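Local coordinates for Xaa-Pro dipeptidase (Lactobacillus brevis, PDB 3I7M), which probably acts as a manganese-dependent metallo-exopeptidase of the M24B family, the piece described here being its N-terminal creatinase/prolidase domain, at residues Ser24-Ile29 and Phe35-Ile40; Phe55-Ala60 and Trp85-Asp90; Glu64-Thr69 and Phe73-Tyr78; Ala116-Ala119 and Ala123-Phe126. All blocks are in the same frame, centred on the assembly; numbering follows the deposited sequence.

Interaction 1 (Ser24-Ile29 and Phe35-Ile40); sequences SNPKTI and FGSDPI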
loop_
_atom_site.group_PDB
_atom_site.type_symbol
_atom_site.label_atom_id
_atom_site.label_comp_id
_atom_site.label_asym_id
_atom_site.label_seq_id
_atom_site.Cartn_x
_atom_site.Cartn_y
_atom_site.Cartn_z
ATOM N N SER A 24 -0.800 4.748 1.876
ATOM C CA SER A 24 -1.639 4.763 3.095
ATOM C C SER A 24 -2.529 5.975 3.208
ATOM O O SER A 24 -3.360 6.014 4.152
ATOM C CB SER A 24 -0.702 4.694 4.315
ATOM O OG SER A 24 0.239 5.778 4.289
ATOM N N ASN A 25 -2.311 7.021 2.414
ATOM C CA ASN A 25 -3.069 8.259 2.557
ATOM C C ASN A 25 -4.471 8.020 1.992
ATOM O O ASN A 25 -4.568 7.722 0.833
ATOM C CB ASN A 25 -2.320 9.410 1.863
ATOM C CG ASN A 25 -2.946 10.746 2.040
ATOM O OD1 ASN A 25 -4.093 10.879 2.524
ATOM N ND2 ASN A 25 -2.202 11.760 1.702
ATOM N N PRO A 26 -5.521 8.166 2.830
ATOM C CA PRO A 26 -6.853 7.894 2.266
ATOM C C PRO A 26 -7.143 8.796 1.048
ATOM O O PRO A 26 -7.885 8.378 0.169
ATOM C CB PRO A 26 -7.806 8.216 3.399
ATOM C CG PRO A 26 -6.977 8.206 4.661
ATOM C CD PRO A 26 -5.553 8.469 4.272
ATOM N N LYS A 27 -6.614 10.001 1.018
ATOM C CA LYS A 27 -6.818 10.904 -0.167
ATOM C C LYS A 27 -6.167 10.326 -1.393
ATOM O O LYS A 27 -6.691 10.424 -2.502
ATOM C CB LYS A 27 -6.277 12.281 0.109
ATOM C CG LYS A 27 -6.993 13.071 1.237
ATOM C CD LYS A 27 -8.367 13.638 0.826
ATOM C CE LYS A 27 -9.114 14.259 2.039
ATOM N NZ LYS A 27 -10.552 14.692 1.755
ATOM N N THR A 28 -4.991 9.699 -1.251
ATOM C CA THR A 28 -4.356 9.060 -2.382
ATOM C C THR A 28 -5.154 7.850 -2.843
ATOM O O THR A 28 -5.356 7.646 -4.043
ATOM C CB THR A 28 -2.941 8.609 -1.984
ATOM O OG1 THR A 28 -2.269 9.762 -1.524
ATOM C CG2 THR A 28 -2.212 7.993 -3.176
ATOM N N ILE A 29 -5.626 7.020 -1.914
ATOM C CA ILE A 29 -6.409 5.855 -2.271
ATOM C C ILE A 29 -7.714 6.268 -2.977
ATOM O O ILE A 29 -8.053 5.647 -3.983
ATOM C CB ILE A 29 -6.600 4.929 -1.033
ATOM C CG1 ILE A 29 -5.222 4.363 -0.664
ATOM C CG2 ILE A 29 -7.630 3.799 -1.302
ATOM C CD1 ILE A 29 -5.202 3.587 0.653
ATOM N N PHE A 35 -12.567 5.229 -3.843
ATOM C CA PHE A 35 -13.023 4.789 -2.532
ATOM C C PHE A 35 -12.677 5.877 -1.543
ATOM O O PHE A 35 -11.472 6.163 -1.329
ATOM C CB PHE A 35 -12.354 3.485 -2.146
ATOM C CG PHE A 35 -12.708 3.022 -0.762
ATOM C CD1 PHE A 35 -13.970 2.521 -0.464
ATOM C CD2 PHE A 35 -11.773 3.127 0.277
ATOM C CE1 PHE A 35 -14.291 2.109 0.802
ATOM C CE2 PHE A 35 -12.104 2.732 1.535
ATOM C CZ PHE A 35 -13.356 2.203 1.810
ATOM N N GLY A 36 -13.688 6.493 -0.970
ATOM C CA GLY A 36 -13.484 7.699 -0.218
ATOM C C GLY A 36 -13.456 7.329 1.233
ATOM O O GLY A 36 -14.257 6.509 1.685
ATOM N N SER A 37 -12.485 7.892 1.961
ATOM C CA SER A 37 -12.413 7.633 3.402
ATOM C C SER A 37 -11.644 8.671 4.215
ATOM O O SER A 37 -11.039 9.603 3.709
ATOM C CB SER A 37 -11.840 6.230 3.664
ATOM O OG SER A 37 -10.444 6.198 3.412
ATOM N N ASP A 38 -11.739 8.492 5.521
ATOM C CA ASP A 38 -11.231 9.435 6.501
ATOM C C ASP A 38 -10.222 8.633 7.303
ATOM O O ASP A 38 -10.252 7.405 7.238
ATOM C CB ASP A 38 -12.375 9.892 7.401
ATOM C CG ASP A 38 -13.048 8.725 8.133
ATOM O OD1 ASP A 38 -13.784 7.934 7.470
ATOM O OD2 ASP A 38 -12.807 8.580 9.353
ATOM N N PRO A 39 -9.374 9.308 8.093
ATOM C CA PRO A 39 -8.387 8.580 8.911
ATOM C C PRO A 39 -9.081 7.575 9.808
ATOM O O PRO A 39 -10.083 7.911 10.435
ATOM C CB PRO A 39 -7.757 9.674 9.776
ATOM C CG PRO A 39 -8.002 10.947 9.031
ATOM C CD PRO A 39 -9.359 10.757 8.393
ATOM N N ILE A 40 -8.562 6.359 9.852
ATOM C CA ILE A 40 -9.122 5.297 10.662
ATOM C C ILE A 40 -8.022 4.734 11.584
ATOM O O ILE A 40 -6.784 4.853 11.308
ATOM C CB ILE A 40 -9.802 4.227 9.718
ATOM C CG1 ILE A 40 -11.013 4.826 9.005
ATOM C CG2 ILE A 40 -10.334 3.047 10.437
ATOM C CD1 ILE A 40 -10.866 4.880 7.481
HETATM O O HOH W 1 -9.733 6.307 0.801
#

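Interaction 2 (Phe55-Ala60 and Trp85-Asp90); sequences FIFAPA and WAMIAD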
loop_
_atom_site.group_PDB
_atom_site.type_symbol
_atom_site.label_atom_id
_atom_site.label_comp_id
_atom_site.label_asym_id
_atom_site.label_seq_id
_atom_site.Cartn_x
_atom_site.Cartn_y
_atom_site.Cartn_z
ATOM N N PHE A 55 -2.262 -4.604 -5.082
ATOM C CA PHE A 55 -3.393 -5.091 -4.315
ATOM C C PHE A 55 -3.790 -4.025 -3.306
ATOM O O PHE A 55 -3.006 -3.128 -2.945
ATOM C CB PHE A 55 -3.130 -6.415 -3.625
ATOM C CG PHE A 55 -2.114 -6.406 -2.538
ATOM C CD1 PHE A 55 -2.450 -6.153 -1.212
ATOM C CD2 PHE A 55 -0.802 -6.720 -2.826
ATOM C CE1 PHE A 55 -1.493 -6.159 -0.214
ATOM C CE2 PHE A 55 0.173 -6.782 -1.859
ATOM C CZ PHE A 55 -0.175 -6.512 -0.513
ATOM N N ILE A 56 -5.016 -4.097 -2.833
ATOM C CA ILE A 56 -5.502 -3.297 -1.721
ATOM C C ILE A 56 -5.661 -4.208 -0.507
ATOM O O ILE A 56 -6.085 -5.377 -0.627
ATOM C CB ILE A 56 -6.810 -2.588 -2.046
ATOM C CG1 ILE A 56 -6.506 -1.523 -3.051
ATOM C CG2 ILE A 56 -7.492 -1.996 -0.817
ATOM C CD1 ILE A 56 -7.767 -0.828 -3.578
ATOM N N PHE A 57 -5.347 -3.684 0.679
ATOM C CA PHE A 57 -5.526 -4.380 1.952
ATOM C C PHE A 57 -6.411 -3.509 2.820
ATOM O O PHE A 57 -6.209 -2.288 2.911
ATOM C CB PHE A 57 -4.182 -4.597 2.637
ATOM C CG PHE A 57 -4.266 -5.430 3.829
ATOM C CD1 PHE A 57 -4.150 -6.821 3.744
ATOM C CD2 PHE A 57 -4.458 -4.877 5.096
ATOM C CE1 PHE A 57 -4.266 -7.623 4.898
ATOM C CE2 PHE A 57 -4.561 -5.731 6.210
ATOM C CZ PHE A 57 -4.460 -7.069 6.050
ATOM N N ALA A 58 -7.490 -4.065 3.398
ATOM C CA ALA A 58 -8.486 -3.296 4.059
ATOM C C ALA A 58 -9.160 -4.055 5.147
ATOM O O ALA A 58 -9.138 -5.275 5.133
ATOM C CB ALA A 58 -9.554 -2.826 3.069
ATOM N N PRO A 59 -9.868 -3.376 6.062
ATOM C CA PRO A 59 -10.756 -4.097 6.983
ATOM C C PRO A 59 -11.793 -4.874 6.200
ATOM O O PRO A 59 -12.282 -4.424 5.179
ATOM C CB PRO A 59 -11.339 -3.002 7.845
ATOM C CG PRO A 59 -10.366 -1.751 7.635
ATOM C CD PRO A 59 -9.907 -1.903 6.261
ATOM N N ALA A 60 -12.121 -6.072 6.690
ATOM C CA ALA A 60 -13.034 -6.975 6.007
ATOM C C ALA A 60 -14.352 -6.324 5.582
ATOM O O ALA A 60 -14.818 -6.585 4.469
ATOM C CB ALA A 60 -13.294 -8.180 6.878
ATOM N N TRP A 85 -0.378 -6.294 9.811
ATOM C CA TRP A 85 0.955 -6.159 9.310
ATOM C C TRP A 85 1.530 -7.485 8.809
ATOM O O TRP A 85 2.173 -7.533 7.763
ATOM C CB TRP A 85 1.877 -5.491 10.356
ATOM C CG TRP A 85 1.283 -4.220 10.865
ATOM C CD1 TRP A 85 0.736 -3.989 12.080
ATOM C CD2 TRP A 85 1.040 -3.044 10.072
ATOM N NE1 TRP A 85 0.193 -2.704 12.098
ATOM C CE2 TRP A 85 0.395 -2.121 10.888
ATOM C CE3 TRP A 85 1.335 -2.688 8.766
ATOM C CZ2 TRP A 85 0.028 -0.811 10.389
ATOM C CZ3 TRP A 85 0.969 -1.424 8.317
ATOM C CH2 TRP A 85 0.307 -0.535 9.134
ATOM N N ALA A 86 1.264 -8.534 9.591
ATOM C CA ALA A 86 1.701 -9.870 9.193
ATOM C C ALA A 86 0.985 -10.304 7.951
ATOM O O ALA A 86 1.596 -10.873 7.073
ATOM C CB ALA A 86 1.495 -10.868 10.286
HETATM N N MSE A 87 -0.291 -9.969 7.854
HETATM C CA MSE A 87 -1.060 -10.357 6.680
HETATM C C MSE A 87 -0.641 -9.601 5.429
HETATM O O MSE A 87 -0.555 -10.174 4.379
HETATM C CB MSE A 87 -2.503 -10.171 6.958
HETATM C CG MSE A 87 -2.996 -11.177 7.944
HETATM SE SE MSE A 87 -4.775 -10.835 8.479
HETATM C CE MSE A 87 -5.738 -11.206 6.841
ATOM N N ILE A 88 -0.334 -8.311 5.538
ATOM C CA ILE A 88 0.182 -7.569 4.405
ATOM C C ILE A 88 1.492 -8.166 3.983
ATOM O O ILE A 88 1.756 -8.335 2.799
ATOM C CB ILE A 88 0.423 -6.070 4.772
ATOM C CG1 ILE A 88 -0.905 -5.331 4.879
ATOM C CG2 ILE A 88 1.308 -5.361 3.724
ATOM C CD1 ILE A 88 -0.842 -4.072 5.690
ATOM N N ALA A 89 2.342 -8.454 4.963
ATOM C CA ALA A 89 3.656 -8.996 4.633
ATOM C C ALA A 89 3.505 -10.364 3.957
ATOM O O ALA A 89 4.288 -10.688 3.014
ATOM C CB ALA A 89 4.508 -9.131 5.914
ATOM N N ASP A 90 2.552 -11.192 4.423
ATOM C CA ASP A 90 2.309 -12.471 3.796
ATOM C C ASP A 90 1.917 -12.283 2.321
ATOM O O ASP A 90 2.368 -13.018 1.461
ATOM C CB ASP A 90 1.205 -13.239 4.535
ATOM C CG ASP A 90 1.602 -13.643 5.951
ATOM O OD1 ASP A 90 2.820 -13.585 6.296
ATOM O OD2 ASP A 90 0.692 -14.020 6.731
#

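Interaction 3 (Glu64-Thr69 and Phe73-Tyr78); sequences EVIKET and FPVIGY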
loop_
_atom_site.group_PDB
_atom_site.type_symbol
_atom_site.label_atom_id
_atom_site.label_comp_id
_atom_site.label_asym_id
_atom_site.label_seq_id
_atom_site.Cartn_x
_atom_site.Cartn_y
_atom_site.Cartn_z
ATOM N N GLU A 64 -16.177 -4.922 0.372
ATOM C CA GLU A 64 -17.295 -4.817 -0.600
ATOM C C GLU A 64 -17.317 -3.511 -1.346
ATOM O O GLU A 64 -17.400 -3.505 -2.573
ATOM C CB GLU A 64 -18.654 -5.072 0.041
ATOM C CG GLU A 64 -19.856 -4.747 -0.866
ATOM C CD GLU A 64 -21.227 -4.925 -0.246
ATOM O OE1 GLU A 64 -21.349 -5.291 0.927
ATOM O OE2 GLU A 64 -22.207 -4.552 -0.961
ATOM N N VAL A 65 -17.368 -2.401 -0.610
ATOM C CA VAL A 65 -17.446 -1.107 -1.239
ATOM C C VAL A 65 -16.171 -0.821 -2.047
ATOM O O VAL A 65 -16.251 -0.221 -3.135
ATOM C CB VAL A 65 -17.777 -0.049 -0.193
ATOM C CG1 VAL A 65 -17.665 1.363 -0.819
ATOM C CG2 VAL A 65 -19.175 -0.248 0.354
ATOM N N ILE A 66 -15.011 -1.300 -1.607
ATOM C CA ILE A 66 -13.766 -1.203 -2.444
ATOM C C ILE A 66 -13.902 -1.963 -3.781
ATOM O O ILE A 66 -13.541 -1.477 -4.867
ATOM C CB ILE A 66 -12.504 -1.667 -1.671
ATOM C CG1 ILE A 66 -12.269 -0.732 -0.474
ATOM C CG2 ILE A 66 -11.265 -1.717 -2.620
ATOM C CD1 ILE A 66 -11.327 -1.291 0.553
ATOM N N LYS A 67 -14.379 -3.209 -3.727
ATOM C CA LYS A 67 -14.549 -3.927 -4.985
ATOM C C LYS A 67 -15.611 -3.293 -5.907
ATOM O O LYS A 67 -15.513 -3.348 -7.136
ATOM C CB LYS A 67 -14.872 -5.403 -4.725
ATOM C CG LYS A 67 -13.709 -6.202 -4.212
ATOM C CD LYS A 67 -14.021 -7.679 -4.185
ATOM C CE LYS A 67 -12.822 -8.484 -3.680
ATOM N NZ LYS A 67 -13.227 -9.957 -3.585
ATOM N N GLU A 68 -16.629 -2.653 -5.331
ATOM C CA GLU A 68 -17.652 -1.981 -6.111
ATOM C C GLU A 68 -17.166 -0.765 -6.863
ATOM O O GLU A 68 -17.949 -0.166 -7.606
ATOM C CB GLU A 68 -18.834 -1.630 -5.208
ATOM C CG GLU A 68 -19.668 -2.866 -4.904
ATOM C CD GLU A 68 -20.668 -2.675 -3.754
ATOM O OE1 GLU A 68 -20.622 -1.616 -3.084
ATOM O OE2 GLU A 68 -21.473 -3.603 -3.519
ATOM N N THR A 69 -15.936 -0.345 -6.590
ATOM C CA THR A 69 -15.356 0.742 -7.383
ATOM C C THR A 69 -14.926 0.344 -8.792
ATOM O O THR A 69 -14.549 1.192 -9.605
ATOM C CB THR A 69 -14.087 1.334 -6.753
ATOM O OG1 THR A 69 -13.004 0.357 -6.697
ATOM C CG2 THR A 69 -14.357 2.010 -5.419
ATOM N N PHE A 73 -8.042 -5.424 -9.301
ATOM C CA PHE A 73 -7.015 -6.232 -8.720
ATOM C C PHE A 73 -7.460 -6.731 -7.359
ATOM O O PHE A 73 -8.601 -6.377 -6.926
ATOM C CB PHE A 73 -5.752 -5.384 -8.626
ATOM C CG PHE A 73 -5.328 -4.735 -9.956
ATOM C CD1 PHE A 73 -4.775 -5.515 -10.950
ATOM C CD2 PHE A 73 -5.468 -3.384 -10.167
ATOM C CE1 PHE A 73 -4.374 -4.979 -12.148
ATOM C CE2 PHE A 73 -5.054 -2.791 -11.366
ATOM C CZ PHE A 73 -4.498 -3.599 -12.365
ATOM N N PRO A 74 -6.645 -7.605 -6.737
ATOM C CA PRO A 74 -7.093 -8.145 -5.453
ATOM C C PRO A 74 -7.360 -7.118 -4.335
ATOM O O PRO A 74 -6.758 -6.031 -4.286
ATOM C CB PRO A 74 -6.031 -9.120 -5.088
ATOM C CG PRO A 74 -5.460 -9.526 -6.398
ATOM C CD PRO A 74 -5.452 -8.311 -7.203
ATOM N N VAL A 75 -8.343 -7.447 -3.529
ATOM C CA VAL A 75 -8.649 -6.762 -2.281
ATOM C C VAL A 75 -8.678 -7.789 -1.181
ATOM O O VAL A 75 -9.540 -8.732 -1.184
ATOM C CB VAL A 75 -9.970 -5.983 -2.309
ATOM C CG1 VAL A 75 -10.128 -5.171 -0.986
ATOM C CG2 VAL A 75 -10.160 -5.066 -3.554
ATOM N N ILE A 76 -7.794 -7.636 -0.205
ATOM C CA ILE A 76 -7.571 -8.559 0.847
ATOM C C ILE A 76 -8.077 -7.946 2.130
ATOM O O ILE A 76 -7.689 -6.850 2.507
ATOM C CB ILE A 76 -6.053 -8.901 1.035
ATOM C CG1 ILE A 76 -5.477 -9.520 -0.250
ATOM C CG2 ILE A 76 -5.814 -9.824 2.194
ATOM C CD1 ILE A 76 -5.009 -8.519 -1.228
ATOM N N GLY A 77 -8.975 -8.629 2.799
ATOM C CA GLY A 77 -9.490 -8.135 4.037
ATOM C C GLY A 77 -8.920 -8.769 5.264
ATOM O O GLY A 77 -8.354 -9.888 5.218
ATOM N N TYR A 78 -9.086 -8.073 6.351
ATOM C CA TYR A 78 -8.697 -8.606 7.654
ATOM C C TYR A 78 -9.744 -8.325 8.678
ATOM O O TYR A 78 -10.444 -7.297 8.695
ATOM C CB TYR A 78 -7.318 -8.102 8.107
ATOM C CG TYR A 78 -7.282 -6.746 8.763
ATOM C CD1 TYR A 78 -7.109 -6.599 10.099
ATOM C CD2 TYR A 78 -7.366 -5.582 7.981
ATOM C CE1 TYR A 78 -7.088 -5.405 10.725
ATOM C CE2 TYR A 78 -7.321 -4.346 8.614
ATOM C CZ TYR A 78 -7.148 -4.256 9.952
ATOM O OH TYR A 78 -7.057 -3.012 10.563
HETATM O O HOH W 2 -11.360 -10.470 -1.039
#

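Interaction 4 (Ala116-Ala119 and Ala123-Phe126); sequences ALAA and APSF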
loop_
_atom_site.group_PDB
_atom_site.type_symbol
_atom_site.label_atom_id
_atom_site.label_comp_id
_atom_site.label_asym_id
_atom_site.label_seq_id
_atom_site.Cartn_x
_atom_site.Cartn_y
_atom_site.Cartn_z
ATOM N N ALA A 116 5.877 -0.996 12.172
ATOM C CA ALA A 116 5.166 -2.290 12.241
ATOM C C ALA A 116 5.276 -3.038 10.934
ATOM O O ALA A 116 5.435 -4.259 10.868
ATOM C CB ALA A 116 3.721 -2.087 12.586
ATOM N N LEU A 117 5.173 -2.340 9.848
ATOM C CA LEU A 117 5.382 -2.904 8.508
ATOM C C LEU A 117 6.799 -3.395 8.347
ATOM O O LEU A 117 7.046 -4.559 7.940
ATOM C CB LEU A 117 4.981 -1.890 7.435
ATOM C CG LEU A 117 5.061 -2.323 5.966
ATOM C CD1 LEU A 117 4.088 -3.452 5.643
ATOM C CD2 LEU A 117 4.881 -1.155 5.008
ATOM N N ALA A 118 7.793 -2.548 8.688
ATOM C CA ALA A 118 9.183 -2.904 8.515
ATOM C C ALA A 118 9.556 -4.179 9.315
ATOM O O ALA A 118 10.410 -4.963 8.863
ATOM C CB ALA A 118 10.072 -1.748 8.896
ATOM N N ALA A 119 8.994 -4.314 10.507
ATOM C CA ALA A 119 9.295 -5.476 11.387
ATOM C C ALA A 119 8.960 -6.786 10.751
ATOM O O ALA A 119 9.514 -7.804 11.160
ATOM C CB ALA A 119 8.577 -5.332 12.712
ATOM N N ALA A 123 15.117 -7.089 5.979
ATOM C CA ALA A 123 15.967 -5.891 6.076
ATOM C C ALA A 123 15.561 -4.869 5.036
ATOM O O ALA A 123 16.275 -4.569 4.097
ATOM C CB ALA A 123 17.456 -6.196 5.983
ATOM N N PRO A 124 14.391 -4.310 5.213
ATOM C CA PRO A 124 13.915 -3.278 4.274
ATOM C C PRO A 124 14.549 -1.917 4.566
ATOM O O PRO A 124 15.097 -1.713 5.658
ATOM C CB PRO A 124 12.413 -3.216 4.589
ATOM C CG PRO A 124 12.374 -3.542 6.084
ATOM C CD PRO A 124 13.411 -4.541 6.305
ATOM N N SER A 125 14.450 -1.008 3.625
ATOM C CA SER A 125 15.010 0.335 3.753
ATOM C C SER A 125 13.944 1.352 3.341
ATOM O O SER A 125 13.524 1.354 2.180
ATOM C CB SER A 125 16.202 0.560 2.805
ATOM O OG SER A 125 17.305 -0.274 3.139
ATOM N N PHE A 126 13.399 2.118 4.281
ATOM C CA PHE A 126 12.335 3.069 3.998
ATOM C C PHE A 126 12.967 4.433 3.764
ATOM O O PHE A 126 12.827 5.380 4.543
ATOM C CB PHE A 126 11.301 3.092 5.156
ATOM C CG PHE A 126 10.422 1.896 5.203
ATOM C CD1 PHE A 126 9.156 1.937 4.736
ATOM C CD2 PHE A 126 10.875 0.676 5.705
ATOM C CE1 PHE A 126 8.288 0.845 4.787
ATOM C CE2 PHE A 126 10.022 -0.462 5.742
ATOM C CZ PHE A 126 8.744 -0.371 5.257
#

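Interaction 1 (Ser24-Ile29 and Phe35-Ile40)
Pro26, in the first turn of helix 26-33, faces Ser37 in the irregular chain that follows the same helix, their CA atoms 5.7 Å apart. Ile29 and Phe35 form the second close pair, at 6.7 Å between CA atoms. No direct hydrogen bond joins Ser24-Ile29 to Phe35-Ile40; a single water does that work. It donates to Pro26 O and to Phe35 O, each at 2.8 Å, which ties a carbonyl of the first helical turn to the returning loop. Ser37 has two conformers; in the one described, its OG donates to the same water at 2.7 Å. The hydroxyl then sits between its backbone N and carbonyl carbon (chi1 74°), and this rotation also lays OG against the proline ring, 3.3 Å from Pro26 CB. Deeper in, Ile29 CG2 comes to the edge of the Phe35 ring, near its plane, with CD2 the nearest ring atom at 4.5 Å, a loose apolar contact. The ring is also packed by Val65 and Ile66 of helix 63-67. At the start of the helix the Asn25 side chain takes the N-cap role: OD1 accepts from Lys27 N at 3.1 Å, the donor standing well above the carbonyl plane. Glu105 secures the same end, its OE1 accepting from Ser24 N and Asn25 N and its OE2 bonding Thr28 OG1. In the creatinase/prolidase N-terminal domain, this is a side-chain-capped helix whose exit loop folds back alongside its first turn, with a water bridging the two.

Interaction 2 (Phe55-Ala60 and Trp85-Asp90)
Met87, a selenomethionine, is the first residue of the helical segment to meet strand 55-59: its CB lies 3.7 Å from Phe57 CE1 and 3.8 Å from Phe57 CZ, and the two side chains run roughly perpendicular to each other. Ile88 follows with the main contact. Its CG1 stands over one face of the Phe57 ring, 3.6 Å from the centroid and 15° off the normal, a CH-pi contact displaced a little toward the rim, with Ile88 CG1 3.5 Å from Phe57 CG. CG1 lies anti to the Ile88 carbonyl carbon (chi1 -74°), which swings this branch across to the ring, and Ile88 CD1 carries on over the CD2 side at 3.8 Å from Phe57 CD2. The backbone carbonyl of Ile88 also approaches the strand loosely, with Phe55 CZ 4.2 Å from Ile88 O. Being alternate residues of the strand, Phe55 and Phe57 both direct CB toward the helix. The axes of strand 55-59 and of the helical segment Trp85-Asp90 run nearly antiparallel (161°), 10.0 Å apart at closest approach. Helix 84-94 is thereby laid over one face of the mixed sheet: Tyr78 of strand 75-78 touches Met87 and meets the Phe57 ring with nearly parallel planes, while Leu117 of helix 111-118 and Tyr22 of strand 20-23 pack against Ile88.

Interaction 3 (Glu64-Thr69 and Phe73-Tyr78)
The methyl CG2 of Ile66 is anti to its backbone N (chi1 -63° for the CG1 branch), and in Val75 it is CG2 that lies beside the backbone N (chi1 -174° for CG1); these rotations bring the two methyls to 3.6 Å, Ile66 CG2 to Val75 CG2. Val75 CG1 supports the same isoleucine methyl at 4.0 Å. Lys67 adds its aliphatic chain, extended beyond CG and running past the valine in the opposite direction, with CG 3.8 Å from Val75 CG2 and CE 4.0 Å from Val75 CB. At its end, a water lies between Lys67 NZ and Val75 O; its arm to the lysine is long, at 3.2 Å from NZ, and its arm to the carbonyl is unusually short, so the bridge is tentative. The pair belongs to the beta-alpha-beta unit of strand 55-59, helix 63-67 and strand 75-78, in which Ile66 also touches Ile56 and Ala58 of the first strand, so the helix packs across both parallel strands. Ile66 O also takes two bonds from Thr69. The hydroxyl OG1 donates to it at 2.6 Å in the carbonyl plane, and Thr69 N adds a longer bond of 3.2 Å. Thr69 OG1 also bonds the backbone N of Trp71, which lies in the turn leading to the strand.

Interaction 4 (Ala116-Ala119 and Ala123-Phe126)
Leu117 and Ala118, near the end of helix 111-118, pack on Pro124 and Phe126 where the chain turns into strand 125-129; this is the return from helix to second strand in the beta-alpha-beta unit that starts with strand 101-104. The contact between Ala116-Ala119 and Ala123-Phe126 is wholly one of packing, with no hydrogen bond between the two segments, and the closest CA pair is Ala118 with Pro124 at 6.4 Å. Among the aromatic contacts, the Phe126 ring receives two aliphatic neighbours. Leu117 reaches it at the edge, near the ring plane, with CD2 3.9 Å from Phe126 CZ and 4.0 Å from Phe126 CE1, and the two side chains are about perpendicular. The leucine has CG anti to its backbone N (chi1 -177°), and its CD2 branch is the one extended to the phenylalanine, while Trp85 of helix 84-94 also packs against this leucine. Ala118 approaches the same ring obliquely, its CB 4.1 Å from both Phe126 CD2 and Phe126 CZ. Phe126 has CG anti to its carbonyl carbon (chi1 -74°), which directs the ring back to the helix, and its remaining neighbours include Val102 and Ile104 of strand 101-104. Aliphatic packing comes from Pro124, whose ring rests against Ala118 with Pro124 CG 4.1 Å from Ala118 CB; the same CG also lies 3.7 Å from Ala118 O. The tightest approach of all is that of the Ala118 methyl to the phenylalanine, with CB 3.4 Å from Phe126 CE2.

All four contacts belong to one creatinase/prolidase N-terminal domain, and interactions 2, 3 and 4 reach the same mixed sheet. Interactions 2 and 3, with centres about 11 Å apart, share neighbouring strands: Ile56 O and Ile76 N lie 2.9 Å apart, a probable hydrogen bond, and Ala60 N and Tyr78 O make another probable one at 2.9 Å. Interaction 1 joins interaction 3 through Phe35 N, 4.0 Å from Thr69 CG2. Interaction 4 meets interaction 2 where Trp85 CD1 lies 3.6 Å from Ala116 CB. Interactions 3 and 4 fall on opposite sides of the chain's centre, about 25 Å apart between centres, and interaction 2 touches both.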